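Local coordinates for putative Oleoyl-[acyl-carrier protein] thioesterase (Lactobacillus plantarum, PDB 2OWN) that probably hydrolyses the thioester of oleoyl-[acyl-carrier protein], releasing the free fatty acid, as expected of a double-hotdog acyl-ACP thioesterase, at residues G88-P93 against Y138-V143; Y94-F100 against Y112-V118; P152-E156 against T235-L239; V189-P193 against A221-I225. One frame throughout, in Å; residues are numbered along the deposited sequence.

Overall arrangement
From the N terminus, the chain first reaches 88-93, whose partner 138-143 closes interaction 1 some 45 residues later. Nested inside that loop is interaction 2, the hairpin of strands 95-103 and 109-121. The two touch where Ser-89 and Glu-99 meet, and both belong to the N-terminal hotdog unit. The second half repeats this nesting: 152-156 opens a larger loop, closed by 235-239 in interaction 3, and within it lies interaction 4, which sets the end of helix 184-191 against strand 218-227. Interactions 3 and 4 lie on neighbouring strands, 233-241 and 218-227, and touch. The two nested pairs follow in series without crossing, with interactions 2 and 4 on opposite sides of the chain's centre.

Interaction 1. Residues G88-P93 against Y138-V143; sequences GSAYNP and YQSEVV
The ring of Tyr-91 is met at its edge by Ser-140 O, which lies in the ring plane 3.5 Å from Tyr-91 CE1. Val-142 comes in obliquely instead, with its CG2 3.3 Å from Tyr-91 OH. A first torsion of 73° sets Tyr-91 CG between its own N and carbonyl carbon and brings the ring back over the 138-143 segment, where Val-135 also touches it. The other flat group, Tyr-138, carries its ring away from this contact, to a cation-pi contact with Arg-98 and a hydrogen bond with Ser-46.

Underneath the Tyr-91 ring the two backbones run as a short parallel pair. Glu-141 N donates to Ser-89 O (3.2 Å), Tyr-91 N to Glu-141 O (3.0 Å) and Val-143 N to Tyr-91 O (2.9 Å). Ser-140 OG adds a fourth bond, to Gly-88 O at 2.7 Å, coming from well above the carbonyl plane. One water links Gly-88 N to Tyr-138 O, and a second lies between Ala-90 O and Ser-140 OG. On the sheet face opposite the Tyr-91 ring, Ala-90 CB packs on Glu-141 CG at 3.6 Å.

Ser-89 and Ala-90 both face Tyr-97, a classic beta bulge in strand 81-91, alongside which 141-142 pairs in parallel within the N-terminal hotdog unit.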
# COMPACT_ATOMS: atom_id res chain seq x y z
N GLY B 88 5.38 -22.21 12.07
CA GLY B 88 4.96 -23.26 11.13
C GLY B 88 4.69 -24.38 12.13
O GLY B 88 5.56 -25.20 12.40
N SER B 89 3.49 -24.34 12.71
CA SER B 89 3.04 -25.24 13.78
C SER B 89 3.01 -26.73 13.46
O SER B 89 3.58 -27.54 14.21
CB SER B 89 1.66 -24.79 14.28
OG SER B 89 1.75 -23.47 14.74
N ALA B 90 2.36 -27.08 12.35
CA ALA B 90 2.22 -28.48 11.92
C ALA B 90 1.86 -28.67 10.44
O ALA B 90 1.66 -27.68 9.72
CB ALA B 90 1.19 -29.17 12.80
N TYR B 91 1.85 -29.93 10.00
CA TYR B 91 1.49 -30.30 8.61
C TYR B 91 1.11 -31.79 8.47
O TYR B 91 1.49 -32.61 9.31
CB TYR B 91 2.65 -29.98 7.64
CG TYR B 91 3.86 -30.91 7.75
CD1 TYR B 91 4.75 -30.83 8.85
CD2 TYR B 91 4.12 -31.88 6.75
CE1 TYR B 91 5.88 -31.71 8.95
CE2 TYR B 91 5.25 -32.76 6.84
CZ TYR B 91 6.12 -32.67 7.94
OH TYR B 91 7.21 -33.50 8.03
N ASN B 92 0.36 -32.09 7.40
CA ASN B 92 -0.05 -33.47 7.01
C ASN B 92 0.50 -33.66 5.55
O ASN B 92 1.17 -32.74 5.05
CB ASN B 92 -1.56 -33.71 7.30
CG ASN B 92 -2.53 -32.99 6.35
OD1 ASN B 92 -2.17 -32.26 5.43
ND2 ASN B 92 -3.82 -33.23 6.58
N PRO B 93 0.29 -34.83 4.89
CA PRO B 93 0.80 -35.06 3.50
C PRO B 93 0.57 -33.98 2.40
O PRO B 93 1.43 -33.83 1.53
CB PRO B 93 0.09 -36.37 3.10
CG PRO B 93 0.00 -37.11 4.37
CD PRO B 93 -0.37 -36.06 5.39
N TYR B 138 11.35 -25.40 9.93
CA TYR B 138 10.37 -24.73 10.82
C TYR B 138 10.10 -25.55 12.12
O TYR B 138 9.51 -25.00 13.05
CB TYR B 138 9.01 -24.48 10.13
CG TYR B 138 9.07 -23.76 8.80
CD1 TYR B 138 9.65 -22.48 8.69
CD2 TYR B 138 8.47 -24.33 7.65
CE1 TYR B 138 9.70 -21.79 7.42
CE2 TYR B 138 8.49 -23.67 6.39
CZ TYR B 138 9.10 -22.40 6.28
OH TYR B 138 9.11 -21.78 5.06
N GLN B 139 10.49 -26.84 12.14
CA GLN B 139 10.30 -27.79 13.25
C GLN B 139 8.78 -28.09 13.46
O GLN B 139 8.33 -28.28 14.59
CB GLN B 139 11.04 -27.34 14.54
CG GLN B 139 12.55 -27.13 14.33
CD GLN B 139 13.33 -26.75 15.59
OE1 GLN B 139 12.78 -26.68 16.69
NE2 GLN B 139 14.62 -26.50 15.42
N SER B 140 8.05 -28.21 12.34
CA SER B 140 6.60 -28.46 12.33
C SER B 140 6.31 -29.92 12.66
O SER B 140 7.02 -30.80 12.14
CB SER B 140 6.02 -28.15 10.94
OG SER B 140 6.36 -26.85 10.48
N GLU B 141 5.29 -30.19 13.50
CA GLU B 141 4.93 -31.58 13.86
C GLU B 141 4.11 -32.24 12.74
O GLU B 141 3.29 -31.57 12.10
CB GLU B 141 4.21 -31.71 15.21
CG GLU B 141 2.82 -31.07 15.38
CD GLU B 141 2.11 -31.49 16.69
OE1 GLU B 141 2.70 -32.14 17.58
OE2 GLU B 141 0.91 -31.16 16.82
N VAL B 142 4.34 -33.54 12.54
CA VAL B 142 3.64 -34.35 11.53
C VAL B 142 2.33 -34.81 12.18
O VAL B 142 2.38 -35.45 13.24
CB VAL B 142 4.49 -35.56 11.05
CG1 VAL B 142 3.75 -36.36 9.96
CG2 VAL B 142 5.85 -35.10 10.52
N VAL B 143 1.20 -34.52 11.53
CA VAL B 143 -0.16 -34.86 12.03
C VAL B 143 -1.03 -35.57 10.97
O VAL B 143 -0.66 -35.68 9.80
CB VAL B 143 -0.88 -33.60 12.58
CG1 VAL B 143 -0.14 -33.05 13.79
CG2 VAL B 143 -1.04 -32.52 11.50
O HOH W 1 8.06 -22.56 12.90
O HOH W 2 3.80 -25.80 9.34

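Interaction 2. Residues Y94-F100 against Y112-V118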
# COMPACT_ATOMS: atom_id res chain seq x y z
N TYR B 94 -0.55 -33.24 2.50
CA TYR B 94 -0.93 -32.17 1.54
C TYR B 94 -1.06 -30.73 2.11
O TYR B 94 -0.65 -29.78 1.43
CB TYR B 94 -2.24 -32.57 0.84
CG TYR B 94 -2.09 -33.79 -0.04
CD1 TYR B 94 -2.29 -35.09 0.48
CD2 TYR B 94 -1.72 -33.67 -1.40
CE1 TYR B 94 -2.14 -36.26 -0.34
CE2 TYR B 94 -1.56 -34.83 -2.24
CZ TYR B 94 -1.77 -36.11 -1.70
OH TYR B 94 -1.62 -37.22 -2.50
N PHE B 95 -1.60 -30.59 3.33
CA PHE B 95 -1.85 -29.28 4.00
C PHE B 95 -0.86 -28.94 5.14
O PHE B 95 -0.48 -29.82 5.91
CB PHE B 95 -3.28 -29.23 4.56
CG PHE B 95 -4.33 -29.57 3.54
CD1 PHE B 95 -4.80 -28.59 2.65
CD2 PHE B 95 -4.84 -30.89 3.45
CE1 PHE B 95 -5.79 -28.91 1.66
CE2 PHE B 95 -5.83 -31.23 2.48
CZ PHE B 95 -6.31 -30.23 1.58
N ALA B 96 -0.47 -27.65 5.22
CA ALA B 96 0.44 -27.09 6.23
C ALA B 96 -0.33 -26.07 7.08
O ALA B 96 -0.98 -25.19 6.51
CB ALA B 96 1.63 -26.43 5.57
N TYR B 97 -0.24 -26.18 8.41
CA TYR B 97 -0.92 -25.29 9.38
C TYR B 97 0.07 -24.24 9.92
O TYR B 97 1.03 -24.62 10.60
CB TYR B 97 -1.54 -26.14 10.51
CG TYR B 97 -2.26 -25.36 11.59
CD1 TYR B 97 -3.45 -24.64 11.29
CD2 TYR B 97 -1.81 -25.37 12.94
CE1 TYR B 97 -4.15 -23.91 12.31
CE2 TYR B 97 -2.51 -24.65 13.96
CZ TYR B 97 -3.67 -23.92 13.64
OH TYR B 97 -4.34 -23.23 14.62
N ARG B 98 -0.18 -22.96 9.62
CA ARG B 98 0.67 -21.82 10.04
C ARG B 98 -0.10 -20.80 10.88
O ARG B 98 -1.16 -20.32 10.46
CB ARG B 98 1.29 -21.18 8.80
CG ARG B 98 2.22 -19.97 9.04
CD ARG B 98 3.04 -19.63 7.80
NE ARG B 98 4.14 -20.59 7.66
CZ ARG B 98 5.40 -20.44 8.11
NH1 ARG B 98 5.83 -19.34 8.74
NH2 ARG B 98 6.27 -21.44 7.90
N GLU B 99 0.47 -20.45 12.05
CA GLU B 99 -0.09 -19.49 13.01
C GLU B 99 0.73 -18.19 13.05
O GLU B 99 1.96 -18.22 12.86
CB GLU B 99 -0.14 -20.10 14.40
CG GLU B 99 -1.18 -21.19 14.55
CD GLU B 99 -1.13 -21.80 15.92
OE1 GLU B 99 -0.33 -22.73 16.15
OE2 GLU B 99 -1.95 -21.40 16.76
N PHE B 100 0.04 -17.07 13.33
CA PHE B 100 0.64 -15.72 13.45
C PHE B 100 0.01 -14.98 14.63
O PHE B 100 -1.20 -15.11 14.84
CB PHE B 100 0.42 -14.82 12.23
CG PHE B 100 0.68 -15.45 10.89
CD1 PHE B 100 -0.27 -16.33 10.33
CD2 PHE B 100 1.78 -15.06 10.10
CE1 PHE B 100 -0.08 -16.91 9.05
CE2 PHE B 100 1.98 -15.64 8.80
CZ PHE B 100 1.04 -16.56 8.28
N TYR B 112 -4.74 -12.49 16.06
CA TYR B 112 -4.33 -13.91 16.00
C TYR B 112 -4.85 -14.48 14.68
O TYR B 112 -6.07 -14.47 14.45
CB TYR B 112 -4.85 -14.67 17.22
CG TYR B 112 -4.71 -16.18 17.15
CD1 TYR B 112 -3.43 -16.78 17.11
CD2 TYR B 112 -5.85 -17.02 17.18
CE1 TYR B 112 -3.29 -18.21 17.05
CE2 TYR B 112 -5.72 -18.45 17.13
CZ TYR B 112 -4.44 -19.02 17.07
OH TYR B 112 -4.30 -20.38 17.03
N ILE B 113 -3.93 -14.96 13.84
CA ILE B 113 -4.22 -15.51 12.52
C ILE B 113 -3.82 -16.98 12.45
O ILE B 113 -2.72 -17.34 12.90
CB ILE B 113 -3.47 -14.74 11.39
CG1 ILE B 113 -3.76 -13.23 11.45
CG2 ILE B 113 -3.83 -15.31 10.00
CD1 ILE B 113 -3.04 -12.40 10.37
N THR B 114 -4.74 -17.81 11.96
CA THR B 114 -4.52 -19.24 11.68
C THR B 114 -4.69 -19.36 10.15
O THR B 114 -5.43 -18.57 9.55
CB THR B 114 -5.46 -20.20 12.45
OG1 THR B 114 -6.83 -19.99 12.09
CG2 THR B 114 -5.29 -20.01 13.95
N SER B 115 -4.00 -20.32 9.55
CA SER B 115 -4.05 -20.53 8.09
C SER B 115 -3.67 -21.92 7.61
O SER B 115 -2.99 -22.65 8.33
CB SER B 115 -3.11 -19.52 7.42
OG SER B 115 -1.79 -19.70 7.91
N ILE B 116 -4.09 -22.23 6.37
CA ILE B 116 -3.82 -23.49 5.67
C ILE B 116 -3.11 -23.15 4.35
O ILE B 116 -3.54 -22.23 3.63
CB ILE B 116 -5.11 -24.32 5.42
CG1 ILE B 116 -5.84 -24.66 6.73
CG2 ILE B 116 -4.79 -25.63 4.67
CD1 ILE B 116 -5.07 -25.54 7.71
N TRP B 117 -2.03 -23.88 4.05
CA TRP B 117 -1.20 -23.73 2.84
C TRP B 117 -1.00 -25.08 2.13
O TRP B 117 -0.89 -26.11 2.80
CB TRP B 117 0.17 -23.17 3.22
CG TRP B 117 0.18 -21.82 3.86
CD1 TRP B 117 -0.11 -21.52 5.17
CD2 TRP B 117 0.58 -20.58 3.25
NE1 TRP B 117 0.05 -20.17 5.39
CE2 TRP B 117 0.48 -19.57 4.25
CE3 TRP B 117 1.01 -20.22 1.95
CZ2 TRP B 117 0.77 -18.20 3.99
CZ3 TRP B 117 1.32 -18.86 1.68
CH2 TRP B 117 1.20 -17.86 2.71
N VAL B 118 -0.93 -25.04 0.80
CA VAL B 118 -0.72 -26.23 -0.07
C VAL B 118 0.41 -25.98 -1.10
O VAL B 118 0.62 -24.82 -1.50
CB VAL B 118 -2.02 -26.64 -0.81
CG1 VAL B 118 -3.08 -27.06 0.19
CG2 VAL B 118 -2.55 -25.51 -1.71
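Two first torsions bring Tyr-112 and Glu-99 together: Tyr-112 CG lies opposite its N (chi1 169°), while Glu-99 CG sits beside its own N (chi1 -70°). Tyr-112 OH then donates to Glu-99 OE2 at 2.6 Å, reaching the anti side of the carboxylate, whose plane stands 73° from the ring. The other oxygen, OE1, is bonded to Ser-89 OG, so the carboxylate is held through both oxygens. A phenylalanine in place of Tyr-112 would probably leave Glu-99 OE2 without this donor and the buried carboxylate freer to turn.

On the other face of the hairpin, Ser-115 OG donates to Arg-98 O at 2.7 Å and accepts Trp-117 NE1 at 3.2 Å, tying indole to strand. The Phe-100 ring turns its edge to Ile-113 O. Antiparallel hydrogen-bonded pairs form at Ala-96 with Trp-117 and at Phe-100 with Ile-113. Back on the Glu-99 face, at the end away from the turn, Phe-95 and Val-118 lie side by side, Phe-95 CD1 being 3.4 Å from Val-118 CG1.

Arg-98, Phe-100 and Ile-113 pack on helix 31-48, with strand 81-91 beside 95-103 and strand 61-72 beside 109-121.

Interaction 3. Residues P152-E156 against T235-L239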
# COMPACT_ATOMS: atom_id res chain seq x y z
N PRO B 152 -16.31 -19.53 5.93
CA PRO B 152 -17.15 -18.36 5.65
C PRO B 152 -18.57 -18.82 5.25
O PRO B 152 -18.79 -20.01 4.92
CB PRO B 152 -16.45 -17.68 4.45
CG PRO B 152 -15.17 -18.35 4.28
CD PRO B 152 -15.29 -19.71 4.88
N ILE B 153 -19.52 -17.88 5.30
CA ILE B 153 -20.91 -18.12 4.91
C ILE B 153 -20.91 -18.38 3.40
O ILE B 153 -20.13 -17.74 2.66
CB ILE B 153 -21.85 -16.91 5.25
CG1 ILE B 153 -21.94 -16.69 6.76
CG2 ILE B 153 -23.27 -17.11 4.68
CD1 ILE B 153 -22.74 -15.45 7.17
N SER B 154 -21.71 -19.35 2.95
CA SER B 154 -21.82 -19.68 1.53
C SER B 154 -22.58 -18.48 0.94
O SER B 154 -23.73 -18.24 1.31
CB SER B 154 -22.55 -21.01 1.29
OG SER B 154 -22.50 -21.35 -0.08
N PHE B 155 -21.88 -17.69 0.11
CA PHE B 155 -22.45 -16.48 -0.48
C PHE B 155 -23.68 -16.75 -1.37
O PHE B 155 -23.62 -17.59 -2.28
CB PHE B 155 -21.41 -15.66 -1.28
CG PHE B 155 -21.92 -14.31 -1.71
CD1 PHE B 155 -21.84 -13.22 -0.82
CD2 PHE B 155 -22.53 -14.13 -2.97
CE1 PHE B 155 -22.35 -11.95 -1.19
CE2 PHE B 155 -23.04 -12.87 -3.35
CZ PHE B 155 -22.96 -11.79 -2.45
N GLU B 156 -24.78 -16.05 -1.07
CA GLU B 156 -26.04 -16.09 -1.80
C GLU B 156 -26.43 -14.64 -2.11
O GLU B 156 -26.61 -13.85 -1.18
CB GLU B 156 -27.13 -16.80 -1.00
CG GLU B 156 -26.84 -18.29 -0.81
CD GLU B 156 -27.90 -19.06 -0.01
OE1 GLU B 156 -28.75 -18.45 0.70
OE2 GLU B 156 -27.86 -20.31 -0.08
N THR B 235 -22.61 -8.77 10.57
CA THR B 235 -21.84 -9.71 9.72
C THR B 235 -21.90 -9.26 8.27
O THR B 235 -22.95 -8.81 7.83
CB THR B 235 -22.43 -11.13 9.82
OG1 THR B 235 -22.57 -11.49 11.20
CG2 THR B 235 -21.54 -12.17 9.10
N THR B 236 -20.77 -9.34 7.56
CA THR B 236 -20.72 -9.05 6.11
C THR B 236 -20.21 -10.34 5.42
O THR B 236 -19.22 -10.91 5.86
CB THR B 236 -19.93 -7.80 5.70
OG1 THR B 236 -18.54 -7.98 5.95
CG2 THR B 236 -20.46 -6.55 6.44
N SER B 237 -20.95 -10.78 4.40
CA SER B 237 -20.66 -11.97 3.59
C SER B 237 -20.20 -11.42 2.26
O SER B 237 -20.95 -10.68 1.63
CB SER B 237 -21.91 -12.83 3.43
OG SER B 237 -21.69 -13.95 2.60
N HIS B 238 -19.00 -11.80 1.82
CA HIS B 238 -18.37 -11.33 0.58
C HIS B 238 -18.01 -12.45 -0.39
O HIS B 238 -17.73 -13.58 0.04
CB HIS B 238 -17.07 -10.59 0.90
CG HIS B 238 -17.20 -9.44 1.84
ND1 HIS B 238 -17.11 -8.13 1.44
CD2 HIS B 238 -17.39 -9.41 3.18
CE1 HIS B 238 -17.25 -7.34 2.48
NE2 HIS B 238 -17.43 -8.09 3.55
N LEU B 239 -17.98 -12.09 -1.68
CA LEU B 239 -17.60 -12.98 -2.79
C LEU B 239 -16.86 -12.18 -3.87
O LEU B 239 -17.37 -11.14 -4.30
CB LEU B 239 -18.81 -13.68 -3.42
CG LEU B 239 -18.62 -14.59 -4.66
CD1 LEU B 239 -17.62 -15.72 -4.40
CD2 LEU B 239 -19.94 -15.16 -5.14
O HOH W 3 -19.31 -15.18 2.90
O HOH W 4 -24.20 -14.07 1.57
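Phe-155 lays one ring face on Leu-239 and turns an edge to Ser-237. Leu-239 CB sits 3.9 Å from the centroid of the Phe-155 ring and 24° off its normal, a CH-pi contact shifted toward the rim. The two side chains slant across one another, and Leu-239 CD2 reaches Phe-155 CD2 at 3.5 Å. At the edge, Ser-237 O lies near the ring plane, 3.4 Å from Phe-155 CE1. The ring is brought down onto the strand because its CG stands opposite the backbone N (chi1 -171°). An alanine at Phe-155 is likely to open a gap over Leu-239 and leave this part of the loop more weakly attached to the strand.

Ile-153 makes a lighter contact further along, its CD1 4.0 Å from Thr-235 CG2. Between these two apolar points the polar link runs through water: Ser-237 OG holds two waters, each at 2.7 Å, one of which donates to Ile-153 O while the other makes a weak bond with Glu-156 N.

The loop is also pinned to the strands on both sides of 233-241, by bonds from Ile-153 N to Thr-251 and Phe-155 N to Glu-249 on strand 246-256, and from Asn-224 on strand 218-227 to Glu-156 O. Thr-236 and His-238 point away from the loop and touch Leu-192 on the opposite face of the sheet.

Interaction 4. Residues V189-P193 against A221-I225; sequences VDTLP and AHANI
Thr-191 straddles two alanines of the strand, and its conformation decides which branch meets which. With chi1 at -55°, OG1 lies beside the backbone N and comes within 3.3 Å of Ala-221 CB, while CG2, on the far side from that N, is pressed onto Ala-223 CB. The last pair, Thr-191 CG2 to Ala-223 CB, is only 3.4 Å apart, tighter than usual for two carbons, which shows how closely the end of the helix is seated on the strand.

Two partners hold the hydroxyl. It is hydrogen-bonded to Trp-187 O, one turn back in the helix, and a water donates to Thr-191 OG1 at 2.9 Å. That same water donates to His-222 O at 2.8 Å, so a single solvent molecule bridges helix and strand.

Leu-192 follows as the chain leaves the helix, its N still bonded to Val-189 O at 3.2 Å. Its CG sits beside the backbone N, and chi2 of 169° runs CD1 on in extension and leaves CD2 as the branch turned to the strand. There Leu-192 CD2 touches Ile-225 CG1 at 3.8 Å and Ala-223 CB at 4.1 Å, with the leucine and isoleucine side chains slanting past each other. Beyond them, Pro-193 is the N-cap of helix 194-197. Asp-190, facing elsewhere, bonds Phe-170 of the second subunit.

The contact seats the C-terminal end of helix 184-191 on the antiparallel sheet of the C-terminal acyl-ACP thioesterase domain, consistent with the hotdog fold, in which a sheet wraps round a helix.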
# COMPACT_ATOMS: atom_id res chain seq x y z
N VAL B 189 -13.19 -4.88 1.37
CA VAL B 189 -13.52 -3.79 2.32
C VAL B 189 -14.14 -2.59 1.59
O VAL B 189 -15.13 -2.06 2.07
CB VAL B 189 -12.31 -3.39 3.22
CG1 VAL B 189 -12.68 -2.25 4.17
CG2 VAL B 189 -11.84 -4.62 4.01
N ASP B 190 -13.55 -2.19 0.44
CA ASP B 190 -14.08 -1.06 -0.37
C ASP B 190 -15.50 -1.33 -0.94
O ASP B 190 -16.19 -0.36 -1.28
CB ASP B 190 -13.13 -0.64 -1.50
CG ASP B 190 -13.61 0.61 -2.22
OD1 ASP B 190 -13.73 1.65 -1.54
OD2 ASP B 190 -13.95 0.49 -3.41
N THR B 191 -15.93 -2.60 -1.08
CA THR B 191 -17.32 -2.94 -1.52
C THR B 191 -18.36 -2.29 -0.57
O THR B 191 -19.40 -1.81 -1.04
CB THR B 191 -17.59 -4.47 -1.59
OG1 THR B 191 -16.61 -5.09 -2.42
CG2 THR B 191 -19.00 -4.78 -2.15
N LEU B 192 -18.03 -2.26 0.73
CA LEU B 192 -18.87 -1.65 1.77
C LEU B 192 -18.70 -0.12 1.72
O LEU B 192 -17.58 0.35 1.45
CB LEU B 192 -18.48 -2.16 3.16
CG LEU B 192 -18.58 -3.67 3.41
CD1 LEU B 192 -17.91 -4.04 4.73
CD2 LEU B 192 -20.03 -4.14 3.36
N PRO B 193 -19.78 0.65 2.00
CA PRO B 193 -19.66 2.12 1.93
C PRO B 193 -18.93 2.71 3.15
O PRO B 193 -18.88 2.06 4.22
CB PRO B 193 -21.12 2.56 1.89
CG PRO B 193 -21.82 1.55 2.71
CD PRO B 193 -21.13 0.26 2.44
N ALA B 221 -16.78 -7.88 -7.18
CA ALA B 221 -16.84 -8.01 -5.72
C ALA B 221 -18.28 -7.83 -5.28
O ALA B 221 -18.91 -6.85 -5.66
CB ALA B 221 -15.96 -6.97 -5.05
N HIS B 222 -18.78 -8.77 -4.48
CA HIS B 222 -20.15 -8.75 -3.95
C HIS B 222 -20.11 -8.70 -2.42
O HIS B 222 -19.16 -9.21 -1.83
CB HIS B 222 -20.94 -9.97 -4.39
CG HIS B 222 -21.00 -10.17 -5.87
ND1 HIS B 222 -21.88 -9.50 -6.68
CD2 HIS B 222 -20.30 -11.01 -6.68
CE1 HIS B 222 -21.72 -9.89 -7.93
NE2 HIS B 222 -20.77 -10.81 -7.95
N ALA B 223 -21.11 -8.08 -1.80
CA ALA B 223 -21.23 -7.97 -0.33
C ALA B 223 -22.68 -7.85 0.17
O ALA B 223 -23.48 -7.13 -0.45
CB ALA B 223 -20.39 -6.82 0.23
N ASN B 224 -23.00 -8.60 1.23
CA ASN B 224 -24.29 -8.60 1.93
C ASN B 224 -24.03 -8.20 3.37
O ASN B 224 -23.20 -8.85 4.01
CB ASN B 224 -24.94 -10.00 1.95
CG ASN B 224 -25.45 -10.44 0.59
OD1 ASN B 224 -25.98 -9.65 -0.18
ND2 ASN B 224 -25.37 -11.74 0.32
N ILE B 225 -24.70 -7.15 3.85
CA ILE B 225 -24.59 -6.67 5.23
C ILE B 225 -25.73 -7.42 5.91
O ILE B 225 -26.91 -7.17 5.59
CB ILE B 225 -24.74 -5.14 5.35
CG1 ILE B 225 -23.68 -4.42 4.50
CG2 ILE B 225 -24.66 -4.73 6.84
CD1 ILE B 225 -23.83 -2.91 4.49
O HOH W 5 -16.81 -7.80 -1.45